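Local atomic coordinates of FprA (Mycobacterium tuberculosis, PDB entry 1LQT), a protein that transfers electrons between NADPH and ferredoxin through a bound FAD, and may supply electrons to P450 systems. Residues Gly91-Ser94 against Glu95-Ala99; Val244-Gln247 against Asn248-Leu252; Ala421-Gln424 against Val425-Phe429. One frame throughout, in Å; residues are numbered along the deposited sequence.

Interaction 1. Residues Gly91-Ser94 against Glu95-Ala99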
loop_
_atom_site.group_PDB
_atom_site.type_symbol
_atom_site.label_atom_id
_atom_site.label_comp_id
_atom_site.label_asym_id
_atom_site.label_seq_id
_atom_site.Cartn_x
_atom_site.Cartn_y
_atom_site.Cartn_z
ATOM N N GLY A 91 15.959 19.638 -2.126
ATOM C CA GLY A 91 16.432 20.986 -2.371
ATOM C C GLY A 91 17.017 21.181 -3.736
ATOM O O GLY A 91 17.136 22.321 -4.184
ATOM N N GLU A 92 17.423 20.108 -4.381
ATOM C CA GLU A 92 17.919 20.153 -5.743
ATOM C C GLU A 92 16.762 20.182 -6.722
ATOM O O GLU A 92 16.789 20.884 -7.731
ATOM C CB GLU A 92 18.834 18.984 -6.010
ATOM C CG GLU A 92 20.084 19.004 -5.163
ATOM C CD GLU A 92 20.908 17.749 -5.213
ATOM O OE1 GLU A 92 20.367 16.667 -5.487
ATOM O OE2 GLU A 92 22.129 17.889 -4.968
ATOM N N LEU A 93 15.745 19.357 -6.468
ATOM C CA LEU A 93 14.566 19.363 -7.323
ATOM C C LEU A 93 13.871 20.699 -7.265
ATOM O O LEU A 93 13.358 21.177 -8.279
ATOM C CB LEU A 93 13.578 18.260 -6.896
ATOM C CG LEU A 93 14.087 16.857 -7.158
ATOM C CD1 LEU A 93 13.123 15.838 -6.536
ATOM C CD2 LEU A 93 14.249 16.593 -8.632
ATOM N N SER A 94 13.829 21.310 -6.092
ATOM C CA SER A 94 13.119 22.570 -5.952
ATOM C C SER A 94 13.811 23.714 -6.720
ATOM O O SER A 94 13.155 24.660 -7.074
ATOM C CB SER A 94 12.894 22.948 -4.495
ATOM O OG SER A 94 14.126 23.234 -3.899
ATOM N N GLU A 95 15.096 23.566 -7.025
ATOM C CA GLU A 95 15.835 24.549 -7.837
ATOM C C GLU A 95 15.600 24.308 -9.326
ATOM O O GLU A 95 15.704 25.231 -10.125
ATOM C CB GLU A 95 17.348 24.441 -7.621
ATOM C CG GLU A 95 17.881 24.739 -6.236
ATOM C CD GLU A 95 17.733 26.162 -5.749
ATOM O OE1 GLU A 95 17.157 27.002 -6.483
ATOM O OE2 GLU A 95 18.216 26.433 -4.586
ATOM N N ARG A 96 15.317 23.070 -9.712
ATOM C CA ARG A 96 15.221 22.718 -11.104
ATOM C C ARG A 96 13.834 22.651 -11.699
ATOM O O ARG A 96 13.689 22.483 -12.908
ATOM C CB ARG A 96 15.913 21.386 -11.319
ATOM C CG ARG A 96 17.375 21.503 -11.277
ATOM C CD ARG A 96 18.003 20.180 -11.300
ATOM N NE ARG A 96 19.426 20.303 -11.407
ATOM C CZ ARG A 96 20.221 20.518 -10.404
ATOM N NH1 ARG A 96 19.740 20.641 -9.161
ATOM N NH2 ARG A 96 21.509 20.657 -10.664
ATOM N N TYR A 97 12.813 22.743 -10.863
ATOM C CA TYR A 97 11.452 22.657 -11.289
ATOM C C TYR A 97 10.676 23.809 -10.705
ATOM O O TYR A 97 11.026 24.326 -9.646
ATOM C CB TYR A 97 10.858 21.308 -10.831
ATOM C CG TYR A 97 11.414 20.122 -11.581
ATOM C CD1 TYR A 97 12.555 19.467 -11.152
ATOM C CD2 TYR A 97 10.819 19.690 -12.748
ATOM C CE1 TYR A 97 13.059 18.409 -11.848
ATOM C CE2 TYR A 97 11.321 18.618 -13.456
ATOM C CZ TYR A 97 12.441 17.982 -13.016
ATOM O OH TYR A 97 12.954 16.892 -13.682
ATOM N N ASP A 98 9.630 24.223 -11.403
ATOM C CA ASP A 98 8.726 25.234 -10.861
ATOM C C ASP A 98 8.028 24.770 -9.599
ATOM O O ASP A 98 7.821 25.554 -8.677
ATOM C CB ASP A 98 7.720 25.675 -11.909
ATOM C CG ASP A 98 8.383 26.406 -13.059
ATOM O OD1 ASP A 98 8.446 25.819 -14.162
ATOM O OD2 ASP A 98 8.850 27.536 -12.872
ATOM N N ALA A 99 7.657 23.489 -9.569
ATOM C CA ALA A 99 7.058 22.904 -8.373
ATOM C C ALA A 99 7.374 21.424 -8.370
ATOM O O ALA A 99 7.647 20.833 -9.408
ATOM C CB ALA A 99 5.584 23.131 -8.356
HETATM O O HOH W 1 16.899 24.478 -2.418
#
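Arg-96 lies back, its chain extended from CG to NE, so that NH1 reaches the carbonyl oxygen of Glu-92, and this backward reach leads the polar contacts at the end of helix 90-96. Arg-96 NH1 lies 3.3 Å from Glu-92 O with the N-H bent to 154°; the oxygen sits almost in the guanidinium plane, whereas NH1 stands above the carbonyl plane. Glu-95 N donates to Glu-92 O from the opposite face at 3.2 Å, so two bonds grip this oxygen, that from Glu-95 N the more bent (135°), with a weak third from Arg-96 N. Arg-96 N also donates to Leu-93 O at 3.1 Å, an i to i+3 bond of the kind seen as a helix tightens at its C-terminal end, and Tyr-97 N adds only a weak bond to that oxygen. A water bridges Gly-91 O and Glu-95 OE2, donating to both; the bend of the Glu-95 chain at chi2 (-66°) brings the carboxylate round to it. The Tyr-97 hydroxyl is hydrogen-bonded to Asp-37, and the Glu-92 carboxylate forms a salt bridge with Arg-413.

Tyr-97, the first residue to leave helical geometry, leads toward strand 99-102 of the FAD-binding, Rossmann-like sheet.

Among apolar groups, Leu-93 and Tyr-97 run side by side, CD2 of Leu-93 lying 3.9 Å from CE1 of Tyr-97. The backbone oxygen of Leu-93 lies at the edge of the same ring, in its plane. Leu-93 also packs on Val-84, a residue that probably binds FAD, as in related reductases.

Interaction 2. Residues Val244-Gln247 against Asn248-Leu252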
loop_
_atom_site.group_PDB
_atom_site.type_symbol
_atom_site.label_atom_id
_atom_site.label_comp_id
_atom_site.label_asym_id
_atom_site.label_seq_id
_atom_site.Cartn_x
_atom_site.Cartn_y
_atom_site.Cartn_z
ATOM N N VAL A 244 -21.867 0.532 4.906
ATOM C CA VAL A 244 -20.875 -0.529 4.756
ATOM C C VAL A 244 -20.912 -1.427 5.976
ATOM O O VAL A 244 -20.891 -2.639 5.849
ATOM C CB VAL A 244 -19.485 0.057 4.527
ATOM C CG1 VAL A 244 -18.424 -1.039 4.577
ATOM C CG2 VAL A 244 -19.476 0.777 3.165
ATOM N N CYS A 245 -20.959 -0.826 7.149
ATOM C CA CYS A 245 -20.987 -1.594 8.386
ATOM C C CYS A 245 -22.223 -2.505 8.416
ATOM O O CYS A 245 -22.131 -3.683 8.732
ATOM C CB CYS A 245 -20.973 -0.648 9.564
ATOM S SG CYS A 245 -21.014 -1.502 11.156
ATOM N N LYS A 246 -23.359 -1.949 8.053
ATOM C CA LYS A 246 -24.567 -2.751 7.983
ATOM C C LYS A 246 -24.385 -3.999 7.132
ATOM O O LYS A 246 -24.741 -5.120 7.532
ATOM C CB LYS A 246 -25.694 -1.887 7.407
ATOM C CG LYS A 246 -26.991 -2.628 7.079
ATOM C CD LYS A 246 -28.107 -1.671 6.621
ATOM C CE LYS A 246 -29.423 -2.427 6.410
ATOM N NZ LYS A 246 -29.918 -3.009 7.703
ATOM N N GLN A 247 -23.818 -3.801 5.942
ATOM C CA GLN A 247 -23.604 -4.909 5.029
ATOM C C GLN A 247 -22.567 -5.878 5.582
ATOM O O GLN A 247 -22.713 -7.087 5.468
ATOM C CB GLN A 247 -23.239 -4.425 3.617
ATOM C CG GLN A 247 -24.305 -3.571 2.969
ATOM C CD GLN A 247 -25.636 -4.274 2.876
ATOM O OE1 GLN A 247 -25.705 -5.433 2.468
ATOM N NE2 GLN A 247 -26.705 -3.568 3.233
ATOM N N ASN A 248 -21.508 -5.347 6.167
ATOM C CA ASN A 248 -20.476 -6.186 6.742
ATOM C C ASN A 248 -21.072 -7.121 7.795
ATOM O O ASN A 248 -20.723 -8.296 7.834
ATOM C CB ASN A 248 -19.407 -5.355 7.429
ATOM C CG ASN A 248 -18.434 -4.687 6.503
ATOM O OD1 ASN A 248 -18.448 -4.873 5.287
ATOM N ND2 ASN A 248 -17.556 -3.900 7.105
ATOM N N ILE A 249 -21.907 -6.586 8.681
ATOM C CA ILE A 249 -22.413 -7.401 9.773
ATOM C C ILE A 249 -23.319 -8.497 9.213
ATOM O O ILE A 249 -23.303 -9.615 9.712
ATOM C CB ILE A 249 -23.088 -6.531 10.844
ATOM C CG1 ILE A 249 -22.080 -5.598 11.513
ATOM C CG2 ILE A 249 -23.792 -7.378 11.904
ATOM C CD1 ILE A 249 -20.795 -6.217 11.975
ATOM N N LYS A 250 -24.080 -8.208 8.159
ATOM C CA LYS A 250 -24.896 -9.256 7.537
ATOM C C LYS A 250 -24.012 -10.401 7.055
ATOM O O LYS A 250 -24.311 -11.572 7.231
ATOM C CB LYS A 250 -25.704 -8.682 6.365
ATOM C CG LYS A 250 -26.840 -7.763 6.762
ATOM C CD LYS A 250 -27.487 -7.095 5.536
ATOM C CE LYS A 250 -28.527 -6.021 5.916
ATOM N NZ LYS A 250 -29.161 -5.405 4.687
ATOM N N VAL A 251 -22.889 -10.050 6.445
ATOM C CA VAL A 251 -21.956 -11.050 5.947
ATOM C C VAL A 251 -21.328 -11.850 7.095
ATOM O O VAL A 251 -21.250 -13.072 7.048
ATOM C CB VAL A 251 -20.901 -10.401 5.065
ATOM C CG1 VAL A 251 -19.812 -11.384 4.717
ATOM C CG2 VAL A 251 -21.550 -9.825 3.801
ATOM N N LEU A 252 -20.924 -11.157 8.153
ATOM C CA LEU A 252 -20.336 -11.840 9.292
ATOM C C LEU A 252 -21.338 -12.790 9.958
ATOM O O LEU A 252 -20.969 -13.870 10.369
ATOM C CB LEU A 252 -19.792 -10.844 10.317
ATOM C CG LEU A 252 -18.641 -9.962 9.839
ATOM C CD1 LEU A 252 -18.231 -9.071 10.987
ATOM C CD2 LEU A 252 -17.437 -10.737 9.310
#
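A regular stretch of alpha-helix, some two and a half turns of helix 243-256 beside the NADP-binding region, brings Val-244 and Asn-248 together and, on another flank, Lys-246, Gln-247 and Lys-250. Four successive i to i+4 bonds hold it. The first is the shortest, Asn-248 N to Val-244 O at 2.8 Å, and it approaches nearly along the C=O axis; Ile-249 N to Cys-245 O does likewise, while the donors of Lys-250 and Val-251 are tilted from their carbonyl planes.

Val-244 and Asn-248 lie side by side: CG1 of the valine, placed anti to the backbone N (chi1 172°), touches the amide, 3.9 Å from Asn-248 OD1. That buried amide has both ends satisfied, OD1 by Thr-209 OG1 and ND2 by Phe-207 O, which fixes its rotation. Lys-250 stretches out beyond CG and crosses Lys-246, whose CE lies 3.5 Å from Lys-250 NZ. A turn at the last bond (chi4 64°) sets Lys-246 NZ 3.9 Å from Lys-250 NZ, a like-charge approach that probably costs some energy. On the buried side, SG of Cys-245 meets CG1 of Ile-249 at 4.2 Å.

Cys-245 and Ile-249 also pack on Ala-238 of helix 235-241, whereas Gln-247, Asn-248 and Val-251 face helix 209-214, so this helix packs against both. In sequence it lies between strands 221-224 and 265-270 of the parallel sheet, and Leu-252 touches Ile-225, just after the first.

Interaction 3. Residues Ala421-Gln424 against Val425-Phe429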
loop_
_atom_site.group_PDB
_atom_site.type_symbol
_atom_site.label_atom_id
_atom_site.label_comp_id
_atom_site.label_asym_id
_atom_site.label_seq_id
_atom_site.Cartn_x
_atom_site.Cartn_y
_atom_site.Cartn_z
ATOM N N ALA A 421 10.611 3.913 -22.044
ATOM C CA ALA A 421 10.834 2.883 -23.035
ATOM C C ALA A 421 11.457 1.634 -22.432
ATOM O O ALA A 421 11.136 0.524 -22.840
ATOM C CB ALA A 421 11.721 3.426 -24.167
ATOM N N HIS A 422 12.328 1.793 -21.453
ATOM C CA HIS A 422 12.934 0.648 -20.803
ATOM C C HIS A 422 12.031 -0.033 -19.795
ATOM O O HIS A 422 12.076 -1.252 -19.658
ATOM C CB HIS A 422 14.265 1.033 -20.265
ATOM C CG HIS A 422 15.218 1.294 -21.387
ATOM N ND1 HIS A 422 16.040 0.335 -21.915
ATOM C CD2 HIS A 422 15.286 2.337 -22.247
ATOM C CE1 HIS A 422 16.734 0.849 -22.918
ATOM N NE2 HIS A 422 16.264 2.049 -23.167
ATOM N N TRP A 423 11.188 0.726 -19.102
ATOM C CA TRP A 423 10.128 0.089 -18.331
ATOM C C TRP A 423 9.270 -0.751 -19.267
ATOM O O TRP A 423 8.878 -1.858 -18.900
ATOM C CB TRP A 423 9.275 1.146 -17.605
ATOM C CG TRP A 423 7.832 0.725 -17.473
ATOM C CD1 TRP A 423 6.802 1.314 -18.079
ATOM C CD2 TRP A 423 7.302 -0.392 -16.767
ATOM N NE1 TRP A 423 5.634 0.654 -17.802
ATOM C CE2 TRP A 423 5.923 -0.416 -17.009
ATOM C CE3 TRP A 423 7.855 -1.409 -15.972
ATOM C CZ2 TRP A 423 5.080 -1.374 -16.464
ATOM C CZ3 TRP A 423 7.010 -2.388 -15.446
ATOM C CH2 TRP A 423 5.641 -2.369 -15.713
ATOM N N GLN A 424 8.959 -0.265 -20.461
ATOM C CA GLN A 424 8.110 -1.040 -21.361
ATOM C C GLN A 424 8.735 -2.377 -21.716
ATOM O O GLN A 424 8.023 -3.352 -21.941
ATOM C CB GLN A 424 7.744 -0.210 -22.589
ATOM C CG GLN A 424 6.789 0.933 -22.247
ATOM C CD GLN A 424 6.579 1.902 -23.366
ATOM O OE1 GLN A 424 6.816 1.606 -24.502
ATOM N NE2 GLN A 424 6.096 3.072 -23.049
ATOM N N VAL A 425 10.054 -2.436 -21.772
ATOM C CA VAL A 425 10.767 -3.700 -21.991
ATOM C C VAL A 425 10.604 -4.614 -20.782
ATOM O O VAL A 425 10.281 -5.788 -20.954
ATOM C CB VAL A 425 12.258 -3.450 -22.305
ATOM C CG1 VAL A 425 13.008 -4.743 -22.479
ATOM C CG2 VAL A 425 12.397 -2.584 -23.554
ATOM N N ILE A 426 10.827 -4.116 -19.576
ATOM C CA ILE A 426 10.558 -4.898 -18.373
ATOM C C ILE A 426 9.138 -5.456 -18.405
ATOM O O ILE A 426 8.917 -6.627 -18.146
ATOM C CB ILE A 426 10.768 -4.053 -17.109
ATOM C CG1 ILE A 426 12.259 -3.731 -16.910
ATOM C CG2 ILE A 426 10.199 -4.763 -15.871
ATOM C CD1 ILE A 426 12.536 -2.679 -15.836
ATOM N N ASP A 427 8.170 -4.579 -18.680
ATOM C CA ASP A 427 6.771 -4.960 -18.694
ATOM C C ASP A 427 6.519 -6.095 -19.690
ATOM O O ASP A 427 5.867 -7.089 -19.372
ATOM C CB ASP A 427 5.948 -3.728 -19.024
ATOM C CG ASP A 427 4.478 -3.971 -19.044
ATOM O OD1 ASP A 427 3.975 -4.687 -18.162
ATOM O OD2 ASP A 427 3.800 -3.493 -19.957
ATOM N N ALA A 428 7.032 -5.927 -20.900
ATOM C CA ALA A 428 6.851 -6.943 -21.908
ATOM C C ALA A 428 7.488 -8.258 -21.494
ATOM O O ALA A 428 6.916 -9.326 -21.736
ATOM C CB ALA A 428 7.428 -6.452 -23.219
ATOM N N PHE A 429 8.669 -8.190 -20.915
ATOM C CA PHE A 429 9.346 -9.393 -20.452
ATOM C C PHE A 429 8.498 -10.132 -19.432
ATOM O O PHE A 429 8.321 -11.342 -19.515
ATOM C CB PHE A 429 10.692 -8.972 -19.862
ATOM C CG PHE A 429 11.605 -10.104 -19.489
ATOM C CD1 PHE A 429 12.664 -10.472 -20.313
ATOM C CD2 PHE A 429 11.442 -10.794 -18.291
ATOM C CE1 PHE A 429 13.527 -11.468 -19.953
ATOM C CE2 PHE A 429 12.286 -11.798 -17.951
ATOM C CZ PHE A 429 13.329 -12.137 -18.786
#
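A CH-pi contact between an aliphatic CH2 and an indole, one helical turn apart, from Trp-423 to Asp-427, dominates this part of helix 420-434, the alpha-helix that directly follows strand 418-419 at the edge of the FAD-side mixed sheet. The indole lies forward along the helix so that CB of Asp-427 sits over one face of the six-membered ring of Trp-423, 3.7 Å from the centroid and 17° off the normal. The tryptophan's first torsion, 147°, falls well short of a fully anti arrangement, which is consistent with the end of the side chain coming nearer the next turn. Asp-427 holds CG anti to its own N, which carries the carboxylate past the rim of the six-membered ring, near CZ2, its plane only 20° from that of the ring.

Ile-426 meets the same indole crosswise, at about a right angle, with its CG2 4.0 Å from CZ3 of Trp-423. Behind these side chains the backbone bonds are straight in the middle of the segment: Asp-427 N reaches Trp-423 O at 2.8 Å, and Ile-426 N reaches His-422 O at 3.1 Å. The bond from Val-425 N to Ala-421 O, one step earlier, is weak.

Outside the segment, Trp-46 packs edge-to-face with Trp-423, and Pro-45 and Thr-44 add to the cover, while Ile-426 touches Leu-450 of helix 447-454. The Asp-427 carboxylate is shared by two arginines, Arg-441 at OD1 and Arg-431 at OD2. Asp-427 OD1 also lies 3.8 Å from CH2 of Trp-423.

In the fold
Read from the N terminus, the three contacts come in series, none nesting in or crossing another, and each joins adjacent turns of one helix without closing a long loop. Interaction 1 ends helix 90-96 and passes the chain into strand 99-102, inside the FAD-side mixed sheet. Interaction 2 belongs to the NADP-side half, whose parallel sheet includes strands 221-224 and 265-270 to either side of it in sequence; its centre is about 48 Å from that of interaction 1, across the centre of the chain. Interaction 3 returns to the FAD side, where strand 418-419 borders the first sheet, about 29 Å between centres from interaction 1.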